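Local coordinates for protein putative carbohydrate-active enzyme (Uncultured organism, PDB 5WH8) that probably hydrolyses O-glycosidic bonds in cellulose or related polysaccharides, as the glycoside hydrolase family 5 domain of a longer multi-modular cellulase, at residues F251-C254 and N255-M258; G300-I303 and K304-S308. All coordinates share one frame; numbering follows the deposited sequence.

Contact 1: F251-C254 and N255-M258; sequences FDEC and NTWM
C254 and M258 meet one turn apart on the helix. C254 O accepts M258 N at 2.8 Å, while CG of M258 lies 3.2 Å from the same oxygen. At the far ends of the side chains the contact is looser, the C254 sulfur SG lying 4.3 Å from the M258 methyl CE. One residue earlier along the helix, E253 meets W257 in the same i-to-i+4 spacing. With CG anti to the backbone N (chi1 -178°) and a bend at chi2, the E253 chain brings its carboxylate back toward W257. The carboxylate and indole planes stand 81° apart. E253 OE2 comes within 3.8 Å of W257 NE1, yet each has its polar partner elsewhere: OE2 binds R220 and T216, NE1 binds H215 O. N255 donates its backbone N to F251 O at 2.8 Å, and its amide splits two tasks. N255 ND2 donates to a water (3.0 Å), which in turn donates to D252 OD1, bridging the two side chains, whereas N255 OD1 turns to helix 298-307. The four i-to-i+4 backbone bonds, including W257 N to E253 O (3.0 Å, N-H...O angle 169°), define a regular alpha helix. It connects strands 233-239 and 268-273 as the beta-alpha-beta crossover of a TIM barrel, the family 5 fold.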
ATOM      1  N   PHE A 251      15.527  -4.971  13.923  1.00  9.73           N
ATOM      2  CA  PHE A 251      14.761  -6.177  13.644  1.00  9.79           C
ATOM      3  C   PHE A 251      14.032  -6.738  14.870  1.00 12.23           C
ATOM      4  O   PHE A 251      12.984  -7.382  14.713  1.00 12.34           O
ATOM      5  CB  PHE A 251      15.690  -7.251  13.061  1.00 11.72           C
ATOM      6  CG  PHE A 251      16.260  -6.912  11.706  1.00 12.74           C
ATOM      7  CD1 PHE A 251      15.536  -6.204  10.763  1.00 11.65           C
ATOM      8  CD2 PHE A 251      17.534  -7.335  11.374  1.00 17.86           C
ATOM      9  CE1 PHE A 251      16.074  -5.917   9.517  1.00 13.25           C
ATOM     10  CE2 PHE A 251      18.086  -7.046  10.122  1.00 17.40           C
ATOM     11  CZ  PHE A 251      17.355  -6.329   9.196  1.00 14.76           C
ATOM     12  N   ASP A 252      14.575  -6.537  16.071  1.00 11.56           N
ATOM     13  CA  ASP A 252      13.874  -7.023  17.274  1.00 11.62           C
ATOM     14  C   ASP A 252      12.535  -6.284  17.444  1.00 13.16           C
ATOM     15  O   ASP A 252      11.491  -6.910  17.697  1.00 13.18           O
ATOM     16  CB  ASP A 252      14.744  -6.855  18.525  1.00 14.07           C
ATOM     17  CG  ASP A 252      15.943  -7.797  18.546  1.00 26.68           C
ATOM     18  OD1 ASP A 252      15.799  -8.973  18.156  1.00 30.53           O
ATOM     19  OD2 ASP A 252      17.030  -7.355  18.968  1.00 38.14           O
ATOM     20  N   GLU A 253      12.544  -4.963  17.275  1.00 12.17           N
ATOM     21  CA  GLU A 253      11.312  -4.187  17.395  1.00 11.47           C
ATOM     22  C   GLU A 253      10.390  -4.519  16.209  1.00 10.37           C
ATOM     23  O   GLU A 253       9.162  -4.612  16.368  1.00 12.05           O
ATOM     24  CB  GLU A 253      11.589  -2.673  17.483  1.00 13.94           C
ATOM     25  CG  GLU A 253      10.326  -1.799  17.658  1.00 14.92           C
ATOM     26  CD  GLU A 253       9.628  -2.001  19.002  1.00 19.41           C
ATOM     27  OE1 GLU A 253      10.312  -2.359  19.998  1.00 18.02           O
ATOM     28  OE2 GLU A 253       8.397  -1.783  19.062  1.00 16.71           O
ATOM     29  N   CYS A 254      10.954  -4.728  15.022  1.00 10.66           N
ATOM     30  CA  CYS A 254      10.108  -5.120  13.895  1.00 10.27           C
ATOM     31  C   CYS A 254       9.463  -6.488  14.157  1.00 11.19           C
ATOM     32  O   CYS A 254       8.320  -6.703  13.783  1.00 10.85           O
ATOM     33  CB  CYS A 254      10.889  -5.130  12.581  1.00 10.02           C
ATOM     34  SG  CYS A 254       9.816  -5.025  11.120  1.00 12.84           S
ATOM     35  N   ASN A 255      10.187  -7.401  14.803  1.00 10.29           N
ATOM     36  CA  ASN A 255       9.581  -8.703  15.150  1.00 10.69           C
ATOM     37  C   ASN A 255       8.374  -8.519  16.081  1.00 11.07           C
ATOM     38  O   ASN A 255       7.349  -9.177  15.920  1.00 12.20           O
ATOM     39  CB  ASN A 255      10.615  -9.631  15.794  1.00 11.81           C
ATOM     40  CG  ASN A 255      11.563 -10.272  14.777  1.00 11.20           C
ATOM     41  OD1 ASN A 255      11.280 -10.327  13.585  1.00 14.76           O
ATOM     42  ND2 ASN A 255      12.683 -10.806  15.268  1.00 16.07           N
ATOM     43  N   THR A 256       8.489  -7.610  17.039  1.00 12.02           N
ATOM     44  CA  THR A 256       7.362  -7.278  17.914  1.00 10.27           C
ATOM     45  C   THR A 256       6.165  -6.776  17.115  1.00 10.59           C
ATOM     46  O   THR A 256       5.047  -7.258  17.314  1.00 12.50           O
ATOM     47  CB  THR A 256       7.769  -6.232  18.971  1.00 12.01           C
ATOM     48  OG1 THR A 256       8.818  -6.780  19.783  1.00 13.82           O
ATOM     49  CG2 THR A 256       6.608  -5.825  19.863  1.00 12.60           C
ATOM     50  N   TRP A 257       6.403  -5.837  16.199  1.00  8.78           N
ATOM     51  CA  TRP A 257       5.365  -5.360  15.311  1.00  8.37           C
ATOM     52  C   TRP A 257       4.778  -6.490  14.461  1.00  9.33           C
ATOM     53  O   TRP A 257       3.570  -6.513  14.241  1.00 10.14           O
ATOM     54  CB  TRP A 257       5.901  -4.268  14.393  1.00  8.20           C
ATOM     55  CG  TRP A 257       5.884  -2.876  14.967  1.00  9.10           C
ATOM     56  CD1 TRP A 257       6.951  -2.163  15.455  1.00  8.71           C
ATOM     57  CD2 TRP A 257       4.753  -1.990  15.047  1.00  9.17           C
ATOM     58  NE1 TRP A 257       6.553  -0.910  15.830  1.00 10.53           N
ATOM     59  CE2 TRP A 257       5.212  -0.776  15.604  1.00  9.41           C
ATOM     60  CE3 TRP A 257       3.408  -2.100  14.703  1.00 10.19           C
ATOM     61  CZ2 TRP A 257       4.364   0.309  15.829  1.00  9.68           C
ATOM     62  CZ3 TRP A 257       2.572  -1.026  14.930  1.00 10.09           C
ATOM     63  CH2 TRP A 257       3.052   0.166  15.481  1.00  9.67           C
ATOM     64  N   MET A 258       5.620  -7.393  13.937  1.00  9.64           N
ATOM     65  CA  MET A 258       5.122  -8.499  13.106  1.00 11.15           C
ATOM     66  C   MET A 258       4.223  -9.429  13.894  1.00 11.03           C
ATOM     67  O   MET A 258       3.178  -9.809  13.402  1.00 12.47           O
ATOM     68  CB  MET A 258       6.279  -9.289  12.507  1.00 13.91           C
ATOM     69  CG  MET A 258       7.036  -8.532  11.466  1.00 17.70           C
ATOM     70  SD  MET A 258       6.313  -8.783   9.839  1.00 20.34           S
ATOM     71  CE  MET A 258       7.316  -7.629   8.854  1.00 20.54           C
TER
HETATM   72  O   HOH W   1      13.385 -10.579  18.203  1.00 24.19           O

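Contact 2: G300-I303 and K304-S308; sequences GQYI and KRKLS. With EDO (1,2-ethanediol), chain I; EDO (1,2-ethanediol), chain E.
R305 O is gripped by several donors: S308 OG at 2.8 Å, S308 N at 3.2 Å and, from beyond the segments, Q309 NE2. Both S308 donors reach the oxygen from the same face of its plane, so serine backbone and hydroxyl together hold a carbonyl near the C-terminal end of the helix. R305 in turn donates its N to Q301 O across the contact, one of four consecutive i-to-i+4 bonds. The shortest of these four runs from K304 N to G300 O at 2.8 Å.

The main side-chain meeting is Y302 with K306. The lysine starts with CG beside its own backbone N (chi1 -64°) and bends again at chi2 (-62°), which folds the chain across the phenol. CG stands 4.2 Å above the ring plane, offset toward the rim, and CE reaches 3.4 Å from Y302 OH. The methylenes thus pass over one face near its rim and on past the hydroxyl end. The ammonium is carried to N255 OD1, an oxygen it shares with Y302 OH, and makes a weak bond to O1 of an ethanediol at 3.2 Å.

On the buried side, I303 CG2 touches L307 CD1 at 3.9 Å, beside strands 268-273 and 32-36. K304 runs extended away from the preceding turn, to N294 and the W58 ring.

The chemistry is consistent with an amphipathic helix, I303 and L307 buried, Q301 and R305 exposed: K306 lays its hydrocarbon over Y302, and both lysines carry their charge to asparagine side-chain oxygens.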
ATOM      1  N   GLY A 300      16.307  -6.307   3.140  1.00 10.46           N
ATOM      2  CA  GLY A 300      15.608  -7.141   2.174  1.00 12.15           C
ATOM      3  C   GLY A 300      15.647  -8.638   2.515  1.00  9.57           C
ATOM      4  O   GLY A 300      14.687  -9.392   2.292  1.00 11.03           O
ATOM      5  N   GLN A 301      16.773  -9.084   3.063  1.00  8.80           N
ATOM      6  CA  GLN A 301      16.913 -10.481   3.472  1.00  9.44           C
ATOM      7  C   GLN A 301      15.909 -10.812   4.582  1.00  9.81           C
ATOM      8  O   GLN A 301      15.243 -11.841   4.545  1.00 10.59           O
ATOM      9  CB  GLN A 301      18.364 -10.749   3.906  1.00 12.93           C
ATOM     10  CG  GLN A 301      18.626 -12.144   4.412  1.00 16.86           C
ATOM     11  CD  GLN A 301      20.105 -12.355   4.710  1.00 24.80           C
ATOM     12  OE1 GLN A 301      20.792 -13.139   4.037  1.00 22.84           O
ATOM     13  NE2 GLN A 301      20.609 -11.636   5.707  1.00 17.54           N
ATOM     14  N   TYR A 302      15.795  -9.906   5.547  1.00  9.95           N
ATOM     15  CA  TYR A 302      14.890 -10.072   6.675  1.00 11.85           C
ATOM     16  C   TYR A 302      13.437 -10.094   6.204  1.00  8.87           C
ATOM     17  O   TYR A 302      12.672 -10.984   6.581  1.00  9.70           O
ATOM     18  CB  TYR A 302      15.119  -8.944   7.693  1.00 10.38           C
ATOM     19  CG  TYR A 302      14.049  -8.805   8.769  1.00  9.91           C
ATOM     20  CD1 TYR A 302      14.145  -9.490   9.965  1.00 11.18           C
ATOM     21  CD2 TYR A 302      12.976  -7.959   8.588  1.00  9.51           C
ATOM     22  CE1 TYR A 302      13.184  -9.340  10.953  1.00 11.83           C
ATOM     23  CE2 TYR A 302      11.998  -7.807   9.565  1.00 11.12           C
ATOM     24  CZ  TYR A 302      12.104  -8.507  10.734  1.00 11.46           C
ATOM     25  OH  TYR A 302      11.107  -8.332  11.672  1.00 11.86           O
ATOM     26  N   ILE A 303      13.067  -9.154   5.332  1.00 10.58           N
ATOM     27  CA  ILE A 303      11.702  -9.102   4.814  1.00  9.88           C
ATOM     28  C   ILE A 303      11.372 -10.294   3.909  1.00 10.58           C
ATOM     29  O   ILE A 303      10.305 -10.889   4.031  1.00 11.06           O
ATOM     30  CB  ILE A 303      11.467  -7.742   4.062  1.00  8.78           C
ATOM     31  CG1 ILE A 303      11.635  -6.566   5.030  1.00 11.87           C
ATOM     32  CG2 ILE A 303      10.103  -7.733   3.342  1.00 11.65           C
ATOM     33  CD1 ILE A 303      10.563  -6.478   6.139  1.00 13.34           C
ATOM     34  N   LYS A 304      12.283 -10.674   3.020  1.00 10.03           N
ATOM     35  CA  LYS A 304      12.074 -11.841   2.181  1.00 10.66           C
ATOM     36  C   LYS A 304      11.876 -13.105   3.017  1.00 10.87           C
ATOM     37  O   LYS A 304      11.052 -13.962   2.679  1.00 12.59           O
ATOM     38  CB  LYS A 304      13.270 -12.009   1.221  1.00 14.36           C
ATOM     39  CG  LYS A 304      13.042 -13.007   0.134  1.00 15.65           C
ATOM     40  CD  LYS A 304      14.160 -12.962  -0.922  1.00 15.45           C
ATOM     41  CE  LYS A 304      14.083 -14.219  -1.715  1.00 16.34           C
ATOM     42  NZ  LYS A 304      15.125 -14.264  -2.752  1.00 12.10           N
ATOM     43  N   ARG A 305      12.599 -13.209   4.129  1.00 10.49           N
ATOM     44  CA  ARG A 305      12.401 -14.327   5.043  1.00 13.88           C
ATOM     45  C   ARG A 305      11.002 -14.299   5.696  1.00 13.58           C
ATOM     46  O   ARG A 305      10.353 -15.351   5.804  1.00 15.21           O
ATOM     47  CB  ARG A 305      13.501 -14.329   6.104  1.00 15.49           C
ATOM     48  CG  ARG A 305      13.533 -15.563   6.962  1.00 18.72           C
ATOM     49  CD  ARG A 305      14.922 -15.782   7.542  1.00 27.06           C
ATOM     50  NE  ARG A 305      14.923 -16.960   8.394  1.00 37.45           N
ATOM     51  CZ  ARG A 305      15.996 -17.450   9.003  1.00 45.88           C
ATOM     52  NH1 ARG A 305      17.179 -16.862   8.860  1.00 38.29           N
ATOM     53  NH2 ARG A 305      15.877 -18.536   9.756  1.00 40.47           N
ATOM     54  N   LYS A 306      10.510 -13.117   6.094  1.00 10.69           N
ATOM     55  CA  LYS A 306       9.132 -13.020   6.626  1.00 11.78           C
ATOM     56  C   LYS A 306       8.076 -13.387   5.562  1.00 13.45           C
ATOM     57  O   LYS A 306       7.067 -14.039   5.848  1.00 14.75           O
ATOM     58  CB  LYS A 306       8.828 -11.616   7.146  1.00 10.03           C
ATOM     59  CG  LYS A 306       9.650 -11.141   8.355  1.00 12.30           C
ATOM     60  CD  LYS A 306       9.412 -12.020   9.589  1.00 16.74           C
ATOM     61  CE  LYS A 306      10.230 -11.508  10.788  1.00 18.76           C
ATOM     62  NZ  LYS A 306      10.400 -12.531  11.824  1.00 24.35           N
ATOM     63  N   LEU A 307       8.302 -12.953   4.330  1.00 11.61           N
ATOM     64  CA  LEU A 307       7.412 -13.269   3.216  1.00 10.30           C
ATOM     65  C   LEU A 307       7.358 -14.758   2.871  1.00 16.02           C
ATOM     66  O   LEU A 307       6.388 -15.214   2.249  1.00 18.31           O
ATOM     67  CB  LEU A 307       7.847 -12.486   1.980  1.00 11.03           C
ATOM     68  CG  LEU A 307       7.622 -10.983   1.991  1.00  8.81           C
ATOM     69  CD1 LEU A 307       8.430 -10.278   0.898  1.00 12.25           C
ATOM     70  CD2 LEU A 307       6.131 -10.631   1.835  1.00 12.95           C
ATOM     71  N   SER A 308       8.384 -15.512   3.259  1.00 15.08           N
ATOM     72  CA  SER A 308       8.483 -16.921   2.906  1.00 17.41           C
ATOM     73  C   SER A 308       7.681 -17.812   3.840  1.00 17.39           C
ATOM     74  O   SER A 308       7.600 -19.014   3.627  1.00 18.79           O
ATOM     75  CB  SER A 308       9.944 -17.373   2.901  1.00 18.35           C
ATOM     76  OG  SER A 308      10.404 -17.639   4.223  1.00 24.55           O
TER
HETATM   77  C1  EDO I 408       8.173 -12.293  14.493  1.00 33.01           C
HETATM   78  O1  EDO I 408       9.232 -13.227  14.767  1.00 37.63           O
HETATM   79  C2  EDO I 408       7.503 -12.409  13.112  1.00 22.39           C
HETATM   80  O2  EDO I 408       7.484 -13.726  12.519  1.00 39.66           O
HETATM   81  C1  EDO E 404      23.151  -8.610   3.097  1.00 38.00           C
HETATM   82  O1  EDO E 404      24.487  -9.126   3.116  1.00 42.13           O
HETATM   83  C2  EDO E 404      22.277  -9.541   2.271  1.00 28.31           C
HETATM   84  O2  EDO E 404      22.341 -10.852   2.824  1.00 47.53           O

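Contacts 1 and 2 each lie within a single helix, 251-263 and 298-307, and these two helices pack against one another with the contact centres 13 Å apart. Both are partly buried, with three buried residues apiece. The F251 and Y302 rings stack, and C254 CB lies 3.3 Å from Y302 OH. A probable hydrogen bond joins N255 OD1 to Y302 OH (2.8 Å), with K306 NZ close by. In contact 1, C254 and M258 face strand 233-239, while W257 packs toward helix 217-228 and F210; contact 2 covers strands 268-273 and 32-36, where the barrel closes. Contact 1 combines sulfur groups, indole, carboxylate and the N255 amide, contact 2 aliphatic branches, tyrosine and lysines.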